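Local coordinates for protein methyltransferase (Pyrococcus horikoshii, PDB 1IXK) that probably methylates carbon 5 of cytidine in tRNA, using S-adenosyl-L-methionine as methyl donor, at residues A[253-258]-A[285-290]; A[25-30]-A[277-282]. One frame throughout, in Å; residues are numbered along the deposited sequence.

Contact 1 of 2, residues A[253-258]-A[285-290]; sequences ENEFVI and IELSEE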
ATOM      1  N   GLU A 253      -7.385  11.035  -5.893  1.00 12.62           N
ATOM      2  CA  GLU A 253      -7.522   9.796  -5.134  1.00 13.50           C
ATOM      3  C   GLU A 253      -6.627   9.803  -3.901  1.00 12.68           C
ATOM      4  O   GLU A 253      -6.708   8.900  -3.063  1.00 11.89           O
ATOM      5  CB  GLU A 253      -7.130   8.589  -6.000  1.00 16.51           C
ATOM      6  CG  GLU A 253      -7.925   8.416  -7.277  1.00 20.32           C
ATOM      7  CD  GLU A 253      -7.360   7.305  -8.146  1.00 23.07           C
ATOM      8  OE1 GLU A 253      -7.483   6.122  -7.767  1.00 23.59           O
ATOM      9  OE2 GLU A 253      -6.777   7.622  -9.201  1.00 24.71           O
ATOM     10  N   ASN A 254      -5.775  10.820  -3.795  1.00 12.77           N
ATOM     11  CA  ASN A 254      -4.836  10.915  -2.681  1.00 10.30           C
ATOM     12  C   ASN A 254      -5.031  12.144  -1.788  1.00 10.01           C
ATOM     13  O   ASN A 254      -5.844  12.130  -0.854  1.00  9.95           O
ATOM     14  CB  ASN A 254      -3.396  10.902  -3.217  1.00 12.19           C
ATOM     15  CG  ASN A 254      -3.055   9.615  -3.958  1.00 14.83           C
ATOM     16  OD1 ASN A 254      -3.603   8.555  -3.664  1.00 15.33           O
ATOM     17  ND2 ASN A 254      -2.125   9.702  -4.903  1.00 16.29           N
ATOM     18  N   GLU A 255      -4.270  13.197  -2.071  1.00  8.74           N
ATOM     19  CA  GLU A 255      -4.339  14.439  -1.301  1.00  9.93           C
ATOM     20  C   GLU A 255      -5.749  15.008  -1.148  1.00 11.34           C
ATOM     21  O   GLU A 255      -6.115  15.494  -0.076  1.00  9.71           O
ATOM     22  CB  GLU A 255      -3.434  15.501  -1.933  1.00  9.48           C
ATOM     23  CG  GLU A 255      -1.937  15.234  -1.756  1.00 14.14           C
ATOM     24  CD  GLU A 255      -1.331  14.346  -2.834  1.00 14.50           C
ATOM     25  OE1 GLU A 255      -2.074  13.834  -3.696  1.00 13.49           O
ATOM     26  OE2 GLU A 255      -0.096  14.163  -2.811  1.00 13.78           O
ATOM     27  N   PHE A 256      -6.533  14.968  -2.221  1.00 11.90           N
ATOM     28  CA  PHE A 256      -7.904  15.489  -2.185  1.00 11.55           C
ATOM     29  C   PHE A 256      -8.776  14.720  -1.193  1.00 11.13           C
ATOM     30  O   PHE A 256      -9.613  15.302  -0.497  1.00  9.42           O
ATOM     31  CB  PHE A 256      -8.550  15.400  -3.569  1.00 14.38           C
ATOM     32  CG  PHE A 256      -8.099  16.464  -4.533  1.00 18.89           C
ATOM     33  CD1 PHE A 256      -6.960  17.223  -4.287  1.00 20.48           C
ATOM     34  CD2 PHE A 256      -8.804  16.681  -5.714  1.00 20.61           C
ATOM     35  CE1 PHE A 256      -6.527  18.186  -5.204  1.00 22.59           C
ATOM     36  CE2 PHE A 256      -8.380  17.637  -6.636  1.00 22.37           C
ATOM     37  CZ  PHE A 256      -7.236  18.389  -6.378  1.00 20.82           C
ATOM     38  N   VAL A 257      -8.596  13.406  -1.146  1.00  9.23           N
ATOM     39  CA  VAL A 257      -9.374  12.576  -0.238  1.00  9.63           C
ATOM     40  C   VAL A 257      -8.947  12.852   1.196  1.00  9.12           C
ATOM     41  O   VAL A 257      -9.787  12.945   2.096  1.00  8.92           O
ATOM     42  CB  VAL A 257      -9.180  11.078  -0.543  1.00 10.20           C
ATOM     43  CG1 VAL A 257      -9.930  10.232   0.479  1.00 11.99           C
ATOM     44  CG2 VAL A 257      -9.671  10.771  -1.948  1.00 10.97           C
ATOM     45  N   ILE A 258      -7.639  12.984   1.406  1.00  9.41           N
ATOM     46  CA  ILE A 258      -7.117  13.262   2.742  1.00  8.99           C
ATOM     47  C   ILE A 258      -7.556  14.655   3.219  1.00  8.00           C
ATOM     48  O   ILE A 258      -7.931  14.821   4.379  1.00  9.21           O
ATOM     49  CB  ILE A 258      -5.573  13.147   2.773  1.00 10.87           C
ATOM     50  CG1 ILE A 258      -5.163  11.722   2.383  1.00  9.76           C
ATOM     51  CG2 ILE A 258      -5.040  13.445   4.174  1.00 11.07           C
ATOM     52  CD1 ILE A 258      -5.868  10.658   3.188  1.00 11.32           C
ATOM     53  N   ILE A 285      -3.962  24.282  -6.339  1.00 17.43           N
ATOM     54  CA  ILE A 285      -4.975  24.200  -5.297  1.00 18.77           C
ATOM     55  C   ILE A 285      -4.267  24.081  -3.957  1.00 18.50           C
ATOM     56  O   ILE A 285      -3.657  23.055  -3.671  1.00 17.48           O
ATOM     57  CB  ILE A 285      -5.870  22.955  -5.483  1.00 18.83           C
ATOM     58  CG1 ILE A 285      -6.472  22.946  -6.891  1.00 18.25           C
ATOM     59  CG2 ILE A 285      -6.949  22.928  -4.413  1.00 18.38           C
ATOM     60  CD1 ILE A 285      -7.244  24.200  -7.247  1.00 20.62           C
ATOM     61  N   GLU A 286      -4.354  25.124  -3.137  1.00 18.93           N
ATOM     62  CA  GLU A 286      -3.702  25.120  -1.831  1.00 20.19           C
ATOM     63  C   GLU A 286      -4.368  24.211  -0.803  1.00 18.22           C
ATOM     64  O   GLU A 286      -5.513  24.428  -0.403  1.00 17.51           O
ATOM     65  CB  GLU A 286      -3.616  26.548  -1.270  1.00 25.57           C
ATOM     66  CG  GLU A 286      -2.313  27.280  -1.605  1.00 35.17           C
ATOM     67  CD  GLU A 286      -2.402  28.153  -2.848  1.00 39.70           C
ATOM     68  OE1 GLU A 286      -3.091  29.200  -2.796  1.00 42.24           O
ATOM     69  OE2 GLU A 286      -1.782  27.797  -3.874  1.00 42.06           O
ATOM     70  N   LEU A 287      -3.630  23.193  -0.370  1.00 15.00           N
ATOM     71  CA  LEU A 287      -4.120  22.248   0.619  1.00 12.12           C
ATOM     72  C   LEU A 287      -3.458  22.540   1.959  1.00 12.96           C
ATOM     73  O   LEU A 287      -2.510  23.317   2.029  1.00 12.79           O
ATOM     74  CB  LEU A 287      -3.802  20.816   0.183  1.00 11.60           C
ATOM     75  CG  LEU A 287      -4.378  20.412  -1.178  1.00 12.38           C
ATOM     76  CD1 LEU A 287      -4.067  18.937  -1.458  1.00 12.51           C
ATOM     77  CD2 LEU A 287      -5.885  20.650  -1.178  1.00 12.14           C
ATOM     78  N   SER A 288      -3.959  21.912   3.015  1.00 12.22           N
ATOM     79  CA  SER A 288      -3.409  22.114   4.352  1.00 16.62           C
ATOM     80  C   SER A 288      -1.949  21.677   4.412  1.00 15.64           C
ATOM     81  O   SER A 288      -1.582  20.639   3.861  1.00 14.65           O
ATOM     82  CB  SER A 288      -4.216  21.320   5.377  1.00 16.79           C
ATOM     83  OG  SER A 288      -5.586  21.686   5.335  1.00 25.78           O
ATOM     84  N   GLU A 289      -1.121  22.475   5.080  1.00 14.99           N
ATOM     85  CA  GLU A 289       0.294  22.155   5.231  1.00 14.37           C
ATOM     86  C   GLU A 289       0.410  20.798   5.923  1.00 12.51           C
ATOM     87  O   GLU A 289       1.381  20.072   5.728  1.00 11.76           O
ATOM     88  CB  GLU A 289       0.990  23.238   6.067  1.00 17.00           C
ATOM     89  CG  GLU A 289       2.455  22.963   6.413  1.00 18.83           C
ATOM     90  CD  GLU A 289       3.408  23.097   5.231  1.00 22.70           C
ATOM     91  OE1 GLU A 289       2.971  23.489   4.132  1.00 22.83           O
ATOM     92  OE2 GLU A 289       4.613  22.812   5.410  1.00 25.92           O
ATOM     93  N   GLU A 290      -0.593  20.460   6.725  1.00 13.40           N
ATOM     94  CA  GLU A 290      -0.619  19.192   7.450  1.00 14.70           C
ATOM     95  C   GLU A 290      -0.492  17.987   6.506  1.00 14.64           C
ATOM     96  O   GLU A 290      -0.000  16.924   6.897  1.00 13.70           O
ATOM     97  CB  GLU A 290      -1.910  19.107   8.282  1.00 17.83           C
ATOM     98  CG  GLU A 290      -2.252  17.734   8.840  1.00 22.12           C
ATOM     99  CD  GLU A 290      -3.314  17.791   9.941  1.00 25.01           C
ATOM    100  OE1 GLU A 290      -4.276  18.586   9.815  1.00 27.14           O
ATOM    101  OE2 GLU A 290      -3.190  17.036  10.931  1.00 21.00           O
TER
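Glu255 and Leu287 bring the backbones nearest each other, with 8.0 Å between their CA atoms, where the first turn of helix 255-264 faces the chain 285-290, irregular up to Ser288. Leu287 points its side chain toward the helix, and the branch that touches is CD1, 3.5 Å from Glu255 CB. The same methyl lies at the edge of the Phe256 ring, near its plane, 4.4 Å from Phe256 CD1. Leucine suits this place because one methyl can rest against both the CB of a glutamate and the rim of an aromatic ring.

Glu255 gives only its carbon base to the leucine. The chain bends at chi2 (87°), which carries the carboxylate away from Leu287; there OE2 forms a salt bridge with Arg296 NE and accepts a hydrogen bond from Leu279 N. A buried glutamate is thus satisfied from outside the two segments. Pro282 touches both Phe256 and Leu287 and extends the apolar patch, while Ser288 N is hydrogen-bonded to Gln259 OE1 on the next helical turn.

The contact is side-chain packing of a loop against a helix start: it packs the connection between strands 276-277 and 295-297 against a helix flanking the Rossmann-like sheet of a class I methyltransferase.

Contact 2 of 2, residues A[25-30]-A[277-282]; sequences FQLWGE and PALTNP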
ATOM      1  N   PHE A  25       2.482  17.124 -16.248  1.00 16.98           N
ATOM      2  CA  PHE A  25       3.459  18.196 -16.399  1.00 18.68           C
ATOM      3  C   PHE A  25       3.140  19.341 -15.427  1.00 18.24           C
ATOM      4  O   PHE A  25       4.043  19.987 -14.906  1.00 18.48           O
ATOM      5  CB  PHE A  25       3.483  18.713 -17.841  1.00 22.12           C
ATOM      6  CG  PHE A  25       4.475  19.821 -18.069  1.00 26.90           C
ATOM      7  CD1 PHE A  25       4.099  21.155 -17.927  1.00 29.11           C
ATOM      8  CD2 PHE A  25       5.798  19.530 -18.390  1.00 28.35           C
ATOM      9  CE1 PHE A  25       5.029  22.185 -18.099  1.00 29.60           C
ATOM     10  CE2 PHE A  25       6.734  20.554 -18.562  1.00 29.68           C
ATOM     11  CZ  PHE A  25       6.347  21.882 -18.416  1.00 29.10           C
ATOM     12  N   GLN A  26       1.856  19.583 -15.177  1.00 19.24           N
ATOM     13  CA  GLN A  26       1.460  20.638 -14.246  1.00 20.58           C
ATOM     14  C   GLN A  26       1.816  20.269 -12.807  1.00 20.82           C
ATOM     15  O   GLN A  26       2.053  21.140 -11.967  1.00 18.54           O
ATOM     16  CB  GLN A  26      -0.042  20.893 -14.337  1.00 24.85           C
ATOM     17  CG  GLN A  26      -0.504  21.343 -15.703  1.00 29.28           C
ATOM     18  CD  GLN A  26      -1.984  21.634 -15.740  1.00 33.85           C
ATOM     19  OE1 GLN A  26      -2.799  20.811 -15.323  1.00 36.60           O
ATOM     20  NE2 GLN A  26      -2.345  22.807 -16.246  1.00 36.20           N
ATOM     21  N   LEU A  27       1.856  18.971 -12.527  1.00 19.46           N
ATOM     22  CA  LEU A  27       2.168  18.497 -11.188  1.00 20.09           C
ATOM     23  C   LEU A  27       3.660  18.355 -10.924  1.00 21.09           C
ATOM     24  O   LEU A  27       4.135  18.693  -9.837  1.00 22.77           O
ATOM     25  CB  LEU A  27       1.474  17.152 -10.938  1.00 18.19           C
ATOM     26  CG  LEU A  27      -0.054  17.206 -10.829  1.00 18.95           C
ATOM     27  CD1 LEU A  27      -0.635  15.802 -10.841  1.00 16.21           C
ATOM     28  CD2 LEU A  27      -0.441  17.943  -9.549  1.00 17.16           C
ATOM     29  N   TRP A  28       4.403  17.877 -11.919  1.00 19.99           N
ATOM     30  CA  TRP A  28       5.833  17.652 -11.736  1.00 20.89           C
ATOM     31  C   TRP A  28       6.770  18.306 -12.750  1.00 21.75           C
ATOM     32  O   TRP A  28       7.984  18.125 -12.671  1.00 21.99           O
ATOM     33  CB  TRP A  28       6.096  16.141 -11.694  1.00 19.38           C
ATOM     34  CG  TRP A  28       5.330  15.442 -10.602  1.00 18.99           C
ATOM     35  CD1 TRP A  28       5.554  15.530  -9.261  1.00 19.75           C
ATOM     36  CD2 TRP A  28       4.178  14.600 -10.760  1.00 19.27           C
ATOM     37  NE1 TRP A  28       4.617  14.798  -8.571  1.00 19.06           N
ATOM     38  CE2 TRP A  28       3.763  14.212  -9.469  1.00 19.84           C
ATOM     39  CE3 TRP A  28       3.463  14.129 -11.870  1.00 19.50           C
ATOM     40  CZ2 TRP A  28       2.653  13.387  -9.252  1.00 19.21           C
ATOM     41  CZ3 TRP A  28       2.360  13.310 -11.658  1.00 18.00           C
ATOM     42  CH2 TRP A  28       1.970  12.942 -10.358  1.00 19.33           C
ATOM     43  N   GLY A  29       6.221  19.063 -13.696  1.00 22.39           N
ATOM     44  CA  GLY A  29       7.066  19.708 -14.687  1.00 23.07           C
ATOM     45  C   GLY A  29       7.842  18.697 -15.509  1.00 24.17           C
ATOM     46  O   GLY A  29       7.323  17.628 -15.828  1.00 23.33           O
ATOM     47  N   GLU A  30       9.090  19.019 -15.844  1.00 26.07           N
ATOM     48  CA  GLU A  30       9.924  18.121 -16.645  1.00 28.45           C
ATOM     49  C   GLU A  30      10.118  16.735 -16.030  1.00 26.74           C
ATOM     50  O   GLU A  30      10.384  15.769 -16.743  1.00 25.38           O
ATOM     51  CB  GLU A  30      11.295  18.754 -16.921  1.00 32.62           C
ATOM     52  CG  GLU A  30      12.051  19.230 -15.684  1.00 39.30           C
ATOM     53  CD  GLU A  30      11.665  20.636 -15.254  1.00 43.35           C
ATOM     54  OE1 GLU A  30      10.483  20.864 -14.907  1.00 45.59           O
ATOM     55  OE2 GLU A  30      12.551  21.519 -15.262  1.00 45.62           O
ATOM     56  N   PRO A 277       7.419  14.287   0.379  1.00 18.47           N
ATOM     57  CA  PRO A 277       6.231  14.916   0.962  1.00 18.68           C
ATOM     58  C   PRO A 277       5.078  14.867  -0.029  1.00 16.84           C
ATOM     59  O   PRO A 277       5.297  14.979  -1.235  1.00 18.56           O
ATOM     60  CB  PRO A 277       6.687  16.352   1.219  1.00 18.99           C
ATOM     61  CG  PRO A 277       8.179  16.231   1.345  1.00 20.76           C
ATOM     62  CD  PRO A 277       8.527  15.254   0.272  1.00 20.04           C
ATOM     63  N   ALA A 278       3.857  14.696   0.472  1.00 13.32           N
ATOM     64  CA  ALA A 278       2.691  14.671  -0.398  1.00 13.47           C
ATOM     65  C   ALA A 278       2.559  16.072  -0.985  1.00 14.24           C
ATOM     66  O   ALA A 278       3.185  17.013  -0.494  1.00 12.93           O
ATOM     67  CB  ALA A 278       1.433  14.304   0.395  1.00 13.79           C
ATOM     68  N   LEU A 279       1.749  16.211  -2.027  1.00 12.66           N
ATOM     69  CA  LEU A 279       1.563  17.498  -2.691  1.00 13.60           C
ATOM     70  C   LEU A 279       0.600  18.416  -1.939  1.00 13.28           C
ATOM     71  O   LEU A 279      -0.507  18.004  -1.601  1.00 14.04           O
ATOM     72  CB  LEU A 279       1.048  17.257  -4.113  1.00 13.68           C
ATOM     73  CG  LEU A 279       1.908  16.347  -4.995  1.00 15.17           C
ATOM     74  CD1 LEU A 279       1.149  15.997  -6.273  1.00 15.81           C
ATOM     75  CD2 LEU A 279       3.223  17.030  -5.318  1.00 16.85           C
ATOM     76  N   THR A 280       1.016  19.657  -1.677  1.00 14.50           N
ATOM     77  CA  THR A 280       0.144  20.600  -0.969  1.00 14.95           C
ATOM     78  C   THR A 280      -0.375  21.721  -1.865  1.00 15.31           C
ATOM     79  O   THR A 280      -1.120  22.589  -1.408  1.00 14.01           O
ATOM     80  CB  THR A 280       0.842  21.244   0.252  1.00 16.09           C
ATOM     81  OG1 THR A 280       1.993  21.969  -0.182  1.00 17.94           O
ATOM     82  CG2 THR A 280       1.253  20.182   1.254  1.00 22.81           C
ATOM     83  N   ASN A 281       0.035  21.718  -3.130  1.00 13.73           N
ATOM     84  CA  ASN A 281      -0.436  22.725  -4.079  1.00 16.30           C
ATOM     85  C   ASN A 281      -0.653  22.083  -5.450  1.00 14.26           C
ATOM     86  O   ASN A 281      -0.227  22.618  -6.468  1.00 14.79           O
ATOM     87  CB  ASN A 281       0.576  23.870  -4.213  1.00 17.84           C
ATOM     88  CG  ASN A 281      -0.025  25.101  -4.879  1.00 23.32           C
ATOM     89  OD1 ASN A 281       0.665  25.851  -5.570  1.00 26.95           O
ATOM     90  ND2 ASN A 281      -1.317  25.319  -4.658  1.00 23.68           N
ATOM     91  N   PRO A 282      -1.323  20.922  -5.494  1.00 13.39           N
ATOM     92  CA  PRO A 282      -1.555  20.268  -6.787  1.00 15.03           C
ATOM     93  C   PRO A 282      -2.468  21.098  -7.682  1.00 13.65           C
ATOM     94  O   PRO A 282      -3.566  21.462  -7.281  1.00 13.39           O
ATOM     95  CB  PRO A 282      -2.186  18.940  -6.390  1.00 13.64           C
ATOM     96  CG  PRO A 282      -2.982  19.318  -5.167  1.00 13.93           C
ATOM     97  CD  PRO A 282      -2.001  20.191  -4.407  1.00 15.65           C
TER
HETATM   98  O   HOH W   1       0.825  21.536  -9.604  1.00 16.73           O
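Leu27 and Leu279 share a conformation, each with CG anti to its carbonyl carbon (chi1 -69° and -56°) and an extended chi2, which turns their methyls toward each other between helix 18-28 and the loop 277-282. Leu27 CD2 does most of the work on the helix side: it lies 3.7 Å from Pro282 CB and 4.1 Å from Leu279 CD1. Proline offers this methyl a rigid hydrocarbon surface, and the two side chains meet at a slant.

Leu279 points toward the helix and uses both branches. CD1 meets Leu27 and also reaches Trp28 CZ2, while CD2 comes obliquely to the indole, 4.2 Å from Trp28 NE1, with the two side chains nearly at right angles. The indole nitrogen is hydrogen-bonded to Tyr298 OH, which helps to hold the ring in position, and Leu27 CB lies over one indole face, 3.6 Å above the plane and displaced toward the rim. Tryptophan thus combines a broad apolar surface with a single polar anchor.

A water bridges the backbones beside this patch, donating to Gln26 O at 2.7 Å and only weakly to Asn281 O. Gly29, with positive phi, ends the helix just beyond Trp28.

Here the end of an N-terminal helix packs on a loop of the Rossmann-like methyltransferase domain, a largely apolar contact joining the N-terminal RsmF-like region to that domain.

Overall arrangement
Contacts 1 and 2 lie on the same side of the chain's centre, about 12 Å apart between centres, and both are partly buried, peripheral packing away from the predicted cofactor and nucleophile sites. They use one connection, that between strands 276-277 and 295-297: contact 1 packs its later part on helix 255-264 within the methyltransferase domain, whereas contact 2 lays its earlier part against N-terminal helix 18-28. Two probable hydrogen bonds join them, Leu287 N to Thr280 O and Leu279 N to Glu255 OE2. Direct contacts across both are apolar, but contact 1 adjoins a buried carboxylate, while contact 2 has an indole N-H bonded to Tyr298 and a bridging water.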